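Local coordinates for periplasmic protein (PDB 4FGQ) that is a calcium-dependent periplasmic protease, LapG of Legionella pneumophila, probably a cysteine proteinase of the bacterial transglutaminase-like family, at residues 41-44 against 45-49; 143-147 against 148-152; 74-77 against 78-82; 95-99 against 100-104. All blocks are in the same frame, centred on the assembly; numbering follows the deposited sequence. Where two conformers were deposited one is given.

Interaction 1. Residues 41-44 against 45-49; sequences KPVK and IQLEK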
ATOM      1  N   LYS A  41       9.490 -16.484   0.900  1.00 14.83           N
ATOM      2  CA  LYS A  41      10.471 -16.019  -0.070  1.00 14.97           C
ATOM      3  C   LYS A  41      11.297 -14.927   0.587  1.00 13.26           C
ATOM      4  O   LYS A  41      10.886 -14.374   1.604  1.00 12.97           O
ATOM      5  CB  LYS A  41       9.769 -15.497  -1.326  1.00 12.10           C
ATOM      6  CG  LYS A  41       8.974 -16.558  -2.073  1.00 13.67           C
ATOM      7  CD  LYS A  41       9.846 -17.757  -2.462  1.00 17.50           C
ATOM      8  CE  LYS A  41       9.124 -18.703  -3.411  1.00 29.92           C
ATOM      9  NZ  LYS A  41       7.952 -19.365  -2.775  1.00 37.04           N
ATOM     10  N   PRO A  42      12.479 -14.626   0.031  1.00 13.63           N
ATOM     11  CA  PRO A  42      13.313 -13.582   0.637  1.00 12.23           C
ATOM     12  C   PRO A  42      12.555 -12.248   0.725  1.00 12.07           C
ATOM     13  O   PRO A  42      11.763 -11.924  -0.153  1.00 13.00           O
ATOM     14  CB  PRO A  42      14.488 -13.469  -0.344  1.00 14.07           C
ATOM     15  CG  PRO A  42      14.531 -14.796  -1.035  1.00 14.79           C
ATOM     16  CD  PRO A  42      13.107 -15.225  -1.159  1.00 14.78           C
ATOM     17  N   VAL A  43      12.785 -11.498   1.798  1.00 11.41           N
ATOM     18  CA  VAL A  43      12.074 -10.238   2.020  1.00  9.01           C
ATOM     19  C   VAL A  43      12.236  -9.281   0.841  1.00 11.20           C
ATOM     20  O   VAL A  43      11.287  -8.606   0.432  1.00 11.66           O
ATOM     21  CB  VAL A  43      12.543  -9.573   3.343  1.00 11.04           C
ATOM     22  CG1 VAL A  43      12.011  -8.134   3.466  1.00 13.73           C
ATOM     23  CG2 VAL A  43      12.082 -10.377   4.537  1.00 17.38           C
ATOM     24  N   LYS A  44      13.439  -9.223   0.286  1.00 11.70           N
ATOM     25  CA  LYS A  44      13.681  -8.319  -0.839  1.00 15.78           C
ATOM     26  C   LYS A  44      12.786  -8.670  -2.029  1.00 14.07           C
ATOM     27  O   LYS A  44      12.234  -7.782  -2.689  1.00 13.19           O
ATOM     28  CB  LYS A  44      15.151  -8.370  -1.241  1.00 19.75           C
ATOM     29  CG  LYS A  44      15.438  -7.685  -2.543  1.00 35.19           C
ATOM     30  CD  LYS A  44      15.738  -6.227  -2.340  1.00 44.17           C
ATOM     31  CE  LYS A  44      17.190  -5.945  -2.699  1.00 48.01           C
ATOM     32  NZ  LYS A  44      17.495  -6.294  -4.121  1.00 46.96           N
ATOM     33  N   ILE A  45      12.628  -9.965  -2.280  1.00 12.18           N
ATOM     34  CA  ILE A  45      11.767 -10.453  -3.362  1.00 11.10           C
ATOM     35  C   ILE A  45      10.301 -10.160  -3.059  1.00 14.43           C
ATOM     36  O   ILE A  45       9.529  -9.775  -3.941  1.00 13.53           O
ATOM     37  CB  ILE A  45      11.965 -11.977  -3.586  1.00 13.17           C
ATOM     38  CG1 ILE A  45      13.377 -12.267  -4.099  1.00 20.08           C
ATOM     39  CG2 ILE A  45      10.912 -12.530  -4.543  1.00 15.05           C
ATOM     40  CD1 ILE A  45      13.696 -11.661  -5.462  1.00 24.02           C
ATOM     41  N   GLN A  46       9.908 -10.326  -1.801  1.00 10.37           N
ATOM     42  CA  GLN A  46       8.539 -10.034  -1.413  1.00  9.81           C
ATOM     43  C   GLN A  46       8.234  -8.568  -1.663  1.00 11.96           C
ATOM     44  O   GLN A  46       7.185  -8.242  -2.226  1.00 11.14           O
ATOM     45  CB  GLN A  46       8.300 -10.390   0.060  1.00  9.11           C
ATOM     46  CG  GLN A  46       8.459 -11.892   0.351  1.00  9.46           C
ATOM     47  CD  GLN A  46       8.333 -12.177   1.837  1.00 12.67           C
ATOM     48  OE1 GLN A  46       8.798 -11.392   2.661  1.00 13.94           O
ATOM     49  NE2 GLN A  46       7.688 -13.290   2.185  1.00 15.26           N
ATOM     50  N   LEU A  47       9.143  -7.686  -1.244  1.00  8.75           N
ATOM     51  CA  LEU A  47       8.957  -6.245  -1.470  1.00 10.56           C
ATOM     52  C   LEU A  47       8.873  -5.921  -2.959  1.00 10.69           C
ATOM     53  O   LEU A  47       7.966  -5.197  -3.424  1.00 10.76           O
ATOM     54  CB  LEU A  47      10.105  -5.454  -0.830  1.00 10.06           C
ATOM     55  CG  LEU A  47      10.198  -5.493   0.699  1.00 10.96           C
ATOM     56  CD1 LEU A  47      11.517  -4.902   1.195  1.00 10.90           C
ATOM     57  CD2 LEU A  47       9.034  -4.715   1.294  1.00 10.46           C
ATOM     58  N   GLU A  48       9.808  -6.461  -3.720  1.00  8.79           N
ATOM     59  CA  GLU A  48       9.881  -6.164  -5.149  1.00 11.05           C
ATOM     60  C   GLU A  48       8.652  -6.629  -5.919  1.00 12.62           C
ATOM     61  O   GLU A  48       8.116  -5.898  -6.756  1.00 11.22           O
ATOM     62  CB  GLU A  48      11.140  -6.777  -5.750  1.00 12.22           C
ATOM     63  CG  GLU A  48      12.407  -6.060  -5.355  1.00 14.00           C
ATOM     64  CD  GLU A  48      13.642  -6.700  -5.944  1.00 24.51           C
ATOM     65  OE1 GLU A  48      13.530  -7.811  -6.523  1.00 25.57           O
ATOM     66  OE2 GLU A  48      14.731  -6.095  -5.815  1.00 23.93           O
ATOM     67  N   LYS A  49       8.194  -7.834  -5.627  1.00  9.80           N
ATOM     68  CA  LYS A  49       7.090  -8.400  -6.392  1.00  9.41           C
ATOM     69  C   LYS A  49       5.723  -7.843  -5.981  1.00 12.43           C
ATOM     70  O   LYS A  49       4.850  -7.667  -6.828  1.00 10.25           O
ATOM     71  CB  LYS A  49       7.143  -9.935  -6.372  1.00 12.99           C
ATOM     72  CG  LYS A  49       8.330 -10.464  -7.156  1.00 12.82           C
ATOM     73  CD  LYS A  49       8.355 -11.989  -7.214  1.00 17.20           C
ATOM     74  CE  LYS A  49       9.579 -12.472  -7.992  1.00 20.50           C
ATOM     75  NZ  LYS A  49       9.687 -13.963  -8.054  1.00 21.41           N
TER
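Lys44 and Glu48, one helical turn apart, join their side chains in a salt bridge at the start of helix 43-55. The lysine chain can be followed outward atom by atom. CB lies beside the next peptide, at Ile45 N. CG stands anti to the backbone N (chi1 169°), and Lys44 CG approaches Glu48 OE2 to 3.7 Å. From chi2 onward the chain is bent, which brings Lys44 CD past Glu48 OE2 at 3.6 Å and turns the tip back to it. Lys44 NZ reaches Glu48 OE2 at 3.2 Å, coming from above the carboxylate plane, 38° out of it. The methylenes of Lys44 thus lean on the group that its ammonium pairs with.

The backbone beneath is regular helix: Glu48 N bonds to Lys44 O at 2.9 Å, and Leu47 N likewise to Val43 O. Pro42 is the N-cap residue, and its carbonyl takes the N-H of Gln46. Pro42 CB lies 4.1 Å from Ile45 CG1, the two side chains side by side. Val43 CG1 and Leu47 CD1 are paired in the same way at 4.0 Å. Gln46 runs extended past the Lys41 carbonyl, Gln46 CD to Lys41 O 3.4 Å, and its NE2 bonds to Leu38 O at the end of helix 22-38. On another face of the helix, Val43 and Leu47 pack on Phe126 of strand 119-126, and Gln46 and Leu47 on helix 86-100.

Interaction 2. Residues 143-147 against 148-152; sequences KILKA and SARPD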
ATOM      1  N   LYS A 143      11.641   1.590  -9.165  1.00 11.93           N
ATOM      2  CA  LYS A 143      12.703   1.138  -8.274  1.00 12.61           C
ATOM      3  C   LYS A 143      12.327   1.348  -6.816  1.00 15.00           C
ATOM      4  O   LYS A 143      11.685   2.339  -6.457  1.00 14.22           O
ATOM      5  CB  LYS A 143      14.000   1.890  -8.557  1.00 16.07           C
ATOM      6  CG  LYS A 143      14.613   1.624  -9.928  1.00 23.05           C
ATOM      7  CD  LYS A 143      15.892   2.433 -10.064  1.00 30.09           C
ATOM      8  CE  LYS A 143      16.430   2.419 -11.480  1.00 42.75           C
ATOM      9  NZ  LYS A 143      17.487   3.460 -11.645  1.00 47.94           N
ATOM     10  N   ILE A 144      12.736   0.401  -5.981  1.00 13.12           N
ATOM     11  CA  ILE A 144      12.689   0.592  -4.538  1.00 12.13           C
ATOM     12  C   ILE A 144      14.023   1.226  -4.130  1.00 12.60           C
ATOM     13  O   ILE A 144      15.101   0.628  -4.293  1.00 15.91           O
ATOM     14  CB  ILE A 144      12.458  -0.748  -3.814  1.00 13.13           C
ATOM     15  CG1 ILE A 144      11.072  -1.300  -4.183  1.00 15.31           C
ATOM     16  CG2 ILE A 144      12.596  -0.577  -2.295  1.00 12.19           C
ATOM     17  CD1 ILE A 144      10.802  -2.711  -3.635  1.00 19.22           C
ATOM     18  N   LEU A 145      13.947   2.444  -3.598  1.00 13.29           N
ATOM     19  CA  LEU A 145      15.120   3.265  -3.336  1.00 11.54           C
ATOM     20  C   LEU A 145      15.127   3.694  -1.872  1.00 11.51           C
ATOM     21  O   LEU A 145      14.065   3.871  -1.272  1.00 12.93           O
ATOM     22  CB  LEU A 145      15.093   4.523  -4.227  1.00 13.86           C
ATOM     23  CG  LEU A 145      15.271   4.255  -5.726  1.00 15.76           C
ATOM     24  CD1 LEU A 145      14.935   5.492  -6.560  1.00 17.11           C
ATOM     25  CD2 LEU A 145      16.688   3.782  -6.023  1.00 21.28           C
ATOM     26  N   LYS A 146      16.324   3.872  -1.322  1.00 12.68           N
ATOM     27  CA  LYS A 146      16.482   4.367   0.040  1.00 11.40           C
ATOM     28  C   LYS A 146      15.942   5.781   0.164  1.00 11.97           C
ATOM     29  O   LYS A 146      15.926   6.536  -0.811  1.00 15.49           O
ATOM     30  CB  LYS A 146      17.963   4.374   0.432  1.00 15.49           C
ATOM     31  CG  LYS A 146      18.493   3.041   0.929  1.00 23.38           C
ATOM     32  CD  LYS A 146      20.001   3.093   1.194  1.00 31.60           C
ATOM     33  CE  LYS A 146      20.812   3.116  -0.103  1.00 40.32           C
ATOM     34  NZ  LYS A 146      21.007   4.486  -0.647  1.00 44.81           N
ATOM     35  N   ALA A 147      15.526   6.158   1.369  1.00 12.64           N
ATOM     36  CA  ALA A 147      15.019   7.511   1.593  1.00 16.78           C
ATOM     37  C   ALA A 147      15.981   8.611   1.128  1.00 16.79           C
ATOM     38  O   ALA A 147      15.542   9.601   0.543  1.00 15.75           O
ATOM     39  CB  ALA A 147      14.646   7.714   3.060  1.00 21.93           C
ATOM     40  N   SER A 148      17.281   8.451   1.373  1.00 16.35           N
ATOM     41  CA  SER A 148      18.243   9.486   0.972  1.00 18.21           C
ATOM     42  C   SER A 148      18.382   9.584  -0.543  1.00 19.54           C
ATOM     43  O   SER A 148      18.883  10.585  -1.059  1.00 22.60           O
ATOM     44  CB  SER A 148      19.617   9.249   1.593  1.00 21.19           C
ATOM     45  OG  SER A 148      20.114   7.982   1.196  1.00 21.45           O
ATOM     46  N   ALA A 149      17.947   8.546  -1.249  1.00 14.31           N
ATOM     47  CA  ALA A 149      17.941   8.561  -2.714  1.00 18.90           C
ATOM     48  C   ALA A 149      16.603   9.079  -3.242  1.00 16.76           C
ATOM     49  O   ALA A 149      16.351   9.065  -4.453  1.00 17.67           O
ATOM     50  CB  ALA A 149      18.244   7.182  -3.269  1.00 20.69           C
ATOM     51  N   ARG A 150      15.742   9.519  -2.329  1.00 15.19           N
ATOM     52  CA  ARG A 150      14.481  10.172  -2.701  1.00 13.60           C
ATOM     53  C   ARG A 150      14.365  11.552  -2.049  1.00 16.26           C
ATOM     54  O   ARG A 150      13.458  11.796  -1.251  1.00 16.02           O
ATOM     55  CB  ARG A 150      13.280   9.303  -2.294  1.00 11.30           C
ATOM     56  CG  ARG A 150      13.209   7.931  -2.962  1.00 12.97           C
ATOM     57  CD  ARG A 150      13.098   8.048  -4.476  1.00 14.03           C
ATOM     58  NE  ARG A 150      12.011   8.958  -4.841  1.00 13.44           N
ATOM     59  CZ  ARG A 150      10.759   8.585  -5.098  1.00 14.94           C
ATOM     60  NH1 ARG A 150      10.408   7.303  -5.036  1.00 15.70           N
ATOM     61  NH2 ARG A 150       9.853   9.510  -5.416  1.00 12.28           N
ATOM     62  N   PRO A 151      15.282  12.474  -2.386  1.00 17.50           N
ATOM     63  CA  PRO A 151      15.222  13.791  -1.750  1.00 16.05           C
ATOM     64  C   PRO A 151      13.987  14.572  -2.208  1.00 14.77           C
ATOM     65  O   PRO A 151      13.705  15.631  -1.649  1.00 20.86           O
ATOM     66  CB  PRO A 151      16.499  14.475  -2.251  1.00 21.08           C
ATOM     67  CG  PRO A 151      16.754  13.838  -3.578  1.00 20.54           C
ATOM     68  CD  PRO A 151      16.354  12.397  -3.398  1.00 19.82           C
ATOM     69  N   ASP A 152      13.274  14.056  -3.210  1.00 15.49           N
ATOM     70  CA  ASP A 152      12.055  14.703  -3.686  1.00 14.17           C
ATOM     71  C   ASP A 152      10.879  14.468  -2.736  1.00 16.66           C
ATOM     72  O   ASP A 152       9.848  15.132  -2.846  1.00 18.38           O
ATOM     73  CB  ASP A 152      11.688  14.224  -5.093  1.00 16.77           C
ATOM     74  CG  ASP A 152      11.515  12.715  -5.177  1.00 20.60           C
ATOM     75  OD1 ASP A 152      12.407  11.970  -4.715  1.00 16.63           O
ATOM     76  OD2 ASP A 152      10.487  12.268  -5.719  1.00 19.16           O
TER
HETATM   77  O   HOH W   1      11.444   4.560  -4.623  1.00 14.03           O
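Leu145 and Arg150 meet across a tight turn, their side chains crossing at about a right angle. The methyl CD1 of Leu145 touches Arg150 CD at 3.8 Å, and Leu145 CB lies against both CG and CD of the arginine, so the contact is made by the aliphatic part of the long chain. The same Leu145 CB also lies 4.2 Å from Ala149 CB.

Two backbone bonds close the turn. Ala149 N donates to Lys146 O at 2.9 Å, and Arg150 N to Ala147 O at the same distance. Both donors stand well above the carbonyl planes, 56° and 64° out of them, in keeping with the i to i+3 spacing of a 3-10 turn. This turn follows strand 145-146, an outermost strand of the antiparallel sheet, and leads the chain back toward strand 153-159; Leu145 is bound to the sheet through a backbone bond with Ile136.

Farther out, the guanidinium of Arg150 is fixed in rotation by a side-on salt bridge to Asp152. Arg150 NE bonds to Asp152 OD1 at 3.0 Å and Arg150 NH2 to Asp152 OD2 at 2.8 Å, each oxygen using its syn lone pair and lying almost in the guanidinium plane. Bends at chi2 and chi3 turn the head back to make this pairing. At another edge Arg150 NH1 donates to a water, 3.0 Å away, which in turn donates to Lys143 O and accepts a weak bond from Leu145 N. Asp138, in a salt bridge with NH1, is a second acidic partner of Arg150, and Ser148 OG is hydrogen-bonded to Glu133.

Interaction 3. Residues 74-77 against 78-82; sequences SPVE and FIVDG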
ATOM      1  N   SER A  74     -10.140   0.472   0.481  1.00 17.20           N
ATOM      2  CA  SER A  74      -9.658  -0.808   1.009  1.00 15.75           C
ATOM      3  C   SER A  74      -9.054  -1.599  -0.128  1.00 18.46           C
ATOM      4  O   SER A  74      -9.351  -1.316  -1.288  1.00 18.45           O
ATOM      5  CB  SER A  74     -10.816  -1.603   1.624  1.00 18.80           C
ATOM      6  OG  SER A  74     -11.696  -2.077   0.629  1.00 23.21           O
ATOM      7  N   PRO A  75      -8.207  -2.593   0.194  1.00 17.18           N
ATOM      8  CA  PRO A  75      -7.629  -3.473  -0.830  1.00 18.22           C
ATOM      9  C   PRO A  75      -8.682  -4.071  -1.768  1.00 16.70           C
ATOM     10  O   PRO A  75      -8.480  -4.082  -2.979  1.00 15.43           O
ATOM     11  CB  PRO A  75      -6.968  -4.573   0.003  1.00 17.12           C
ATOM     12  CG  PRO A  75      -6.525  -3.838   1.255  1.00 16.82           C
ATOM     13  CD  PRO A  75      -7.604  -2.826   1.521  1.00 14.90           C
ATOM     14  N   VAL A  76      -9.801  -4.546  -1.228  1.00 16.48           N
ATOM     15  CA  VAL A  76     -10.842  -5.103  -2.085  1.00 17.31           C
ATOM     16  C   VAL A  76     -11.399  -4.058  -3.065  1.00 15.42           C
ATOM     17  O   VAL A  76     -11.635  -4.355  -4.237  1.00 15.93           O
ATOM     18  CB  VAL A  76     -11.966  -5.755  -1.258  1.00 19.21           C
ATOM     19  CG1 VAL A  76     -13.148  -6.122  -2.148  1.00 21.66           C
ATOM     20  CG2 VAL A  76     -11.430  -6.996  -0.538  1.00 23.28           C
ATOM     21  N   GLU A  77     -11.592  -2.833  -2.592  1.00 16.76           N
ATOM     22  CA  GLU A  77     -12.099  -1.768  -3.453  1.00 14.59           C
ATOM     23  C   GLU A  77     -11.104  -1.429  -4.564  1.00 17.19           C
ATOM     24  O   GLU A  77     -11.498  -1.156  -5.703  1.00 18.89           O
ATOM     25  CB  GLU A  77     -12.432  -0.520  -2.631  1.00 18.73           C
ATOM     26  CG  GLU A  77     -13.658  -0.675  -1.744  1.00 21.69           C
ATOM     27  CD  GLU A  77     -13.859   0.521  -0.832  1.00 23.21           C
ATOM     28  OE1 GLU A  77     -12.946   0.814  -0.032  1.00 22.96           O
ATOM     29  OE2 GLU A  77     -14.910   1.186  -0.940  1.00 25.05           O
ATOM     30  N   PHE A  78      -9.823  -1.440  -4.225  1.00 15.03           N
ATOM     31  CA  PHE A  78      -8.756  -1.224  -5.201  1.00 12.88           C
ATOM     32  C   PHE A  78      -8.848  -2.289  -6.300  1.00 16.23           C
ATOM     33  O   PHE A  78      -8.797  -1.981  -7.488  1.00 13.47           O
ATOM     34  CB  PHE A  78      -7.401  -1.305  -4.496  1.00 12.48           C
ATOM     35  CG  PHE A  78      -6.219  -0.951  -5.371  1.00 14.31           C
ATOM     36  CD1 PHE A  78      -5.599  -1.915  -6.150  1.00 13.98           C
ATOM     37  CD2 PHE A  78      -5.698   0.335  -5.369  1.00 17.33           C
ATOM     38  CE1 PHE A  78      -4.494  -1.605  -6.937  1.00 14.98           C
ATOM     39  CE2 PHE A  78      -4.593   0.655  -6.154  1.00 19.64           C
ATOM     40  CZ  PHE A  78      -3.993  -0.317  -6.940  1.00 16.15           C
ATOM     41  N   ILE A  79      -8.982  -3.548  -5.902  1.00 12.94           N
ATOM     42  CA  ILE A  79      -9.082  -4.637  -6.881  1.00 13.04           C
ATOM     43  C   ILE A  79     -10.332  -4.533  -7.765  1.00 15.32           C
ATOM     44  O   ILE A  79     -10.252  -4.690  -8.992  1.00 18.22           O
ATOM     45  CB  ILE A  79      -9.042  -6.018  -6.195  1.00 16.62           C
ATOM     46  CG1 ILE A  79      -7.709  -6.226  -5.473  1.00 15.57           C
ATOM     47  CG2 ILE A  79      -9.270  -7.133  -7.205  1.00 16.09           C
ATOM     48  CD1 ILE A  79      -6.501  -6.389  -6.403  1.00 18.64           C
ATOM     49  N   VAL A  80     -11.483  -4.266  -7.151  1.00 14.80           N
ATOM     50  CA  VAL A  80     -12.723  -4.099  -7.905  1.00 16.76           C
ATOM     51  C   VAL A  80     -12.611  -2.963  -8.920  1.00 15.64           C
ATOM     52  O   VAL A  80     -13.013  -3.110 -10.077  1.00 19.09           O
ATOM     53  CB  VAL A  80     -13.932  -3.877  -6.970  1.00 19.50           C
ATOM     54  CG1 VAL A  80     -15.159  -3.449  -7.759  1.00 19.25           C
ATOM     55  CG2 VAL A  80     -14.229  -5.147  -6.185  1.00 21.61           C
ATOM     56  N   ASP A  81     -12.031  -1.846  -8.500  1.00 16.37           N
ATOM     57  CA  ASP A  81     -11.933  -0.668  -9.363  1.00 16.88           C
ATOM     58  C   ASP A  81     -10.827  -0.788 -10.407  1.00 19.23           C
ATOM     59  O   ASP A  81     -10.829  -0.056 -11.402  1.00 23.64           O
ATOM     60  CB  ASP A  81     -11.680   0.587  -8.528  1.00 15.95           C
ATOM     61  CG  ASP A  81     -12.872   0.970  -7.672  1.00 21.87           C
ATOM     62  OD1 ASP A  81     -13.939   0.343  -7.827  1.00 22.41           O
ATOM     63  OD2 ASP A  81     -12.740   1.913  -6.862  1.00 24.61           O
ATOM     64  N   GLY A  82      -9.884  -1.695 -10.168  1.00 15.03           N
ATOM     65  CA  GLY A  82      -8.749  -1.866 -11.054  1.00 16.17           C
ATOM     66  C   GLY A  82      -7.663  -0.830 -10.834  1.00 17.82           C
ATOM     67  O   GLY A  82      -6.806  -0.617 -11.704  1.00 15.02           O
TER
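A capping box opens helix 75-81, with Ser74 at the N-cap and Glu77 three residues on, and Ser74 O accepts from Phe78 N across the first turn. Ser74 N donates to Glu77 OE1 at 2.9 Å, on the anti lone pair of that oxygen. The return bond, from Glu77 N to Ser74 OG at 3.3 Å, is weak. Glu77 CG sits anti to its carbonyl carbon (chi1 -71°), a setting that folds the carboxylate back toward the helix start.

Across the segments the helix is carried by main-chain bonds. Phe78 N meets Ser74 O at 3.0 Å, and Asp81 N meets Glu77 O at 2.9 Å. Side chains add less: Val76 CG1 and Val80 CG2 approach to 4.3 Å, while Ile79 CG1 lies over Pro75 O at 3.4 Å. Phe78, with CG anti to its backbone N (chi1 -174°), swings its ring away from the first turn to meet Phe89 edge-to-face.

The carboxylate of Glu77 also pairs with Arg191 through OE1 and with the hydroxyl of Tyr71 through OE2. Tyr71 belongs to a calcium site seen in this protein, though no calcium is bound to this chain here, so Glu77 may help to position Tyr71. Gly82, at positive phi, ends the helix as the C-prime residue of a Schellman motif, and together the two caps frame the short helix of a beta-alpha-beta unit between strands 58-59 and 83-84.

Interaction 4. Residues 95-99 against 100-104; sequences FTLVA and VGVPS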
ATOM      1  N   PHE A  95      -1.088  -4.070   3.028  1.00 12.75           N
ATOM      2  CA  PHE A  95      -1.833  -5.238   3.500  1.00 14.13           C
ATOM      3  C   PHE A  95      -1.340  -6.528   2.856  1.00 13.66           C
ATOM      4  O   PHE A  95      -1.310  -7.588   3.492  1.00 13.36           O
ATOM      5  CB  PHE A  95      -3.343  -5.052   3.310  1.00 14.53           C
ATOM      6  CG  PHE A  95      -3.970  -4.207   4.375  1.00 14.08           C
ATOM      7  CD1 PHE A  95      -4.058  -4.678   5.682  1.00 17.20           C
ATOM      8  CD2 PHE A  95      -4.454  -2.938   4.083  1.00 14.15           C
ATOM      9  CE1 PHE A  95      -4.632  -3.903   6.685  1.00 15.03           C
ATOM     10  CE2 PHE A  95      -5.030  -2.153   5.078  1.00 15.96           C
ATOM     11  CZ  PHE A  95      -5.119  -2.634   6.382  1.00 15.66           C
ATOM     12  N   THR A  96      -0.918  -6.439   1.606  1.00 11.23           N
ATOM     13  CA  THR A  96      -0.468  -7.628   0.897  1.00 10.91           C
ATOM     14  C   THR A  96       0.868  -8.104   1.462  1.00 14.51           C
ATOM     15  O   THR A  96       1.073  -9.301   1.656  1.00 12.89           O
ATOM     16  CB  THR A  96      -0.352  -7.360  -0.604  1.00 11.15           C
ATOM     17  OG1 THR A  96      -1.638  -6.981  -1.104  1.00 12.95           O
ATOM     18  CG2 THR A  96       0.103  -8.611  -1.348  1.00 11.84           C
ATOM     19  N   LEU A  97       1.763  -7.161   1.762  1.00 10.74           N
ATOM     20  CA  LEU A  97       3.051  -7.521   2.367  1.00 12.67           C
ATOM     21  C   LEU A  97       2.877  -8.143   3.748  1.00 14.12           C
ATOM     22  O   LEU A  97       3.580  -9.095   4.091  1.00 12.81           O
ATOM     23  CB  LEU A  97       4.002  -6.320   2.398  1.00 12.14           C
ATOM     24  CG  LEU A  97       4.628  -6.100   1.008  1.00 11.90           C
ATOM     25  CD1 LEU A  97       5.143  -4.669   0.875  1.00 11.19           C
ATOM     26  CD2 LEU A  97       5.775  -7.113   0.762  1.00 10.00           C
ATOM     27  N   VAL A  98       1.947  -7.621   4.540  1.00 11.80           N
ATOM     28  CA  VAL A  98       1.644  -8.229   5.837  1.00 13.77           C
ATOM     29  C   VAL A  98       1.145  -9.660   5.618  1.00 13.76           C
ATOM     30  O   VAL A  98       1.554 -10.591   6.317  1.00 16.28           O
ATOM     31  CB  VAL A  98       0.624  -7.383   6.634  1.00 14.96           C
ATOM     32  CG1 VAL A  98       0.122  -8.152   7.857  1.00 18.91           C
ATOM     33  CG2 VAL A  98       1.251  -6.040   7.033  1.00 12.46           C
ATOM     34  N   ALA A  99       0.304  -9.843   4.603  1.00 13.32           N
ATOM     35  CA  ALA A  99      -0.242 -11.164   4.289  1.00 12.43           C
ATOM     36  C   ALA A  99       0.815 -12.198   3.893  1.00 14.00           C
ATOM     37  O   ALA A  99       0.633 -13.392   4.148  1.00 16.47           O
ATOM     38  CB  ALA A  99      -1.321 -11.065   3.191  1.00 13.07           C
ATOM     39  N   VAL A 100       1.909 -11.764   3.262  1.00 12.44           N
ATOM     40  CA  VAL A 100       2.912 -12.733   2.818  1.00 13.97           C
ATOM     41  C   VAL A 100       3.952 -12.979   3.897  1.00 14.77           C
ATOM     42  O   VAL A 100       4.805 -13.864   3.761  1.00 17.99           O
ATOM     43  CB  VAL A 100       3.601 -12.365   1.469  1.00 17.26           C
ATOM     44  CG1 VAL A 100       2.566 -12.082   0.377  1.00 18.53           C
ATOM     45  CG2 VAL A 100       4.524 -11.195   1.639  1.00 18.81           C
ATOM     46  N   GLY A 101       3.882 -12.199   4.970  1.00 13.70           N
ATOM     47  CA  GLY A 101       4.738 -12.443   6.114  1.00 13.62           C
ATOM     48  C   GLY A 101       5.749 -11.383   6.500  1.00 13.90           C
ATOM     49  O   GLY A 101       6.495 -11.588   7.449  1.00 14.70           O
ATOM     50  N   VAL A 102       5.794 -10.256   5.793  1.00 14.49           N
ATOM     51  CA  VAL A 102       6.613  -9.150   6.278  1.00 12.69           C
ATOM     52  C   VAL A 102       5.966  -8.614   7.557  1.00 13.97           C
ATOM     53  O   VAL A 102       4.775  -8.287   7.549  1.00 16.91           O
ATOM     54  CB  VAL A 102       6.715  -8.023   5.235  1.00 13.63           C
ATOM     55  CG1 VAL A 102       7.548  -6.874   5.781  1.00 18.57           C
ATOM     56  CG2 VAL A 102       7.316  -8.559   3.940  1.00 12.17           C
ATOM     57  N   PRO A 103       6.727  -8.533   8.667  1.00 14.47           N
ATOM     58  CA  PRO A 103       6.145  -8.046   9.928  1.00 14.61           C
ATOM     59  C   PRO A 103       5.578  -6.634   9.766  1.00 19.29           C
ATOM     60  O   PRO A 103       6.240  -5.777   9.176  1.00 16.23           O
ATOM     61  CB  PRO A 103       7.340  -8.040  10.880  1.00 17.71           C
ATOM     62  CG  PRO A 103       8.232  -9.133  10.340  1.00 18.29           C
ATOM     63  CD  PRO A 103       8.126  -8.960   8.843  1.00 16.02           C
ATOM     64  N   SER A 104       4.366  -6.394  10.262  1.00 17.17           N
ATOM     65  CA  SER A 104       3.729  -5.084  10.080  0.58 18.23           C
ATOM     66  C   SER A 104       4.542  -3.958  10.699  1.00 14.85           C
ATOM     67  O   SER A 104       4.502  -2.825  10.217  1.00 18.61           O
ATOM     68  CB  SER A 104       2.294  -5.066  10.626  0.58 19.77           C
ATOM     69  OG  SER A 104       1.771  -3.740  10.652  0.58 20.07           O
TER
HETATM   70  O   HOH W   2       3.161 -10.233   8.591  1.00 16.25           O
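Leu97 and Val102 make the main apolar contact where helix 86-100 ends, their side chains lying side by side and pointing the same way. Leu97 CD2 touches Val102 CG2 at 3.8 Å, and Leu97 CD2 also stands 4.4 Å from Val100 CG2. With Val100 CG1 anti to the carbonyl carbon (chi1 -53°), CG2 falls between the backbone N and the carbonyl carbon, over Leu97 O. Nearby, Val98 CG2 rests against Ser104 CB at 3.9 Å, bringing the loop back onto the helix.

The hydrogen bonds are those of a Schellman motif, in which the chain turns out of the helix at a residue of positive phi, here Gly101, a backbone setting that suits glycine. Val102 N donates to Leu97 O at 3.0 Å, tilted 27° from the carbonyl plane, and Gly101 N to Val98 O at 3.1 Å, from 66° above its plane. Weak bonds add to the set: Leu97 O is also approached by Val100 N and Gly101 N, so three N-H groups converge on one carbonyl.

A carbon donor joins the polar ones, since Val98 CA points its hydrogen almost straight at Val102 O, 3.6 Å away. One water donates to both Val98 O and Val102 O, at 2.7 Å from the latter, and ties the last turn to the loop. Outward from this corner, Leu97, Val98 and Val102 all pack on Leu107 of strand 107-114, while Val100 and Val102 both touch Gln46 of helix 43-55.

In the fold
Interactions 1, 3 and 4 concern helix ends and are partly buried, whereas interaction 2 is a surface turn at the edge of the antiparallel sheet. Interactions 1 and 4 are neighbours: Gln46 packs on Val100 and Val102, and Leu47 on Leu97, so helices 43-55 and 86-100 meet there. Interaction 3 touches interaction 4 through Pro75 and Phe95, and lies near calcium-site residues, from which interactions 1 and 2 are remote. Ile144, in the 143-147 segment, packs against Leu47 and Glu48 and links the sheet edge to interaction 1. Salt bridges lie within interactions 1 and 2; those of interaction 3 go to partners outside its segments, while interaction 4 relies on apolar contacts and backbone bonds.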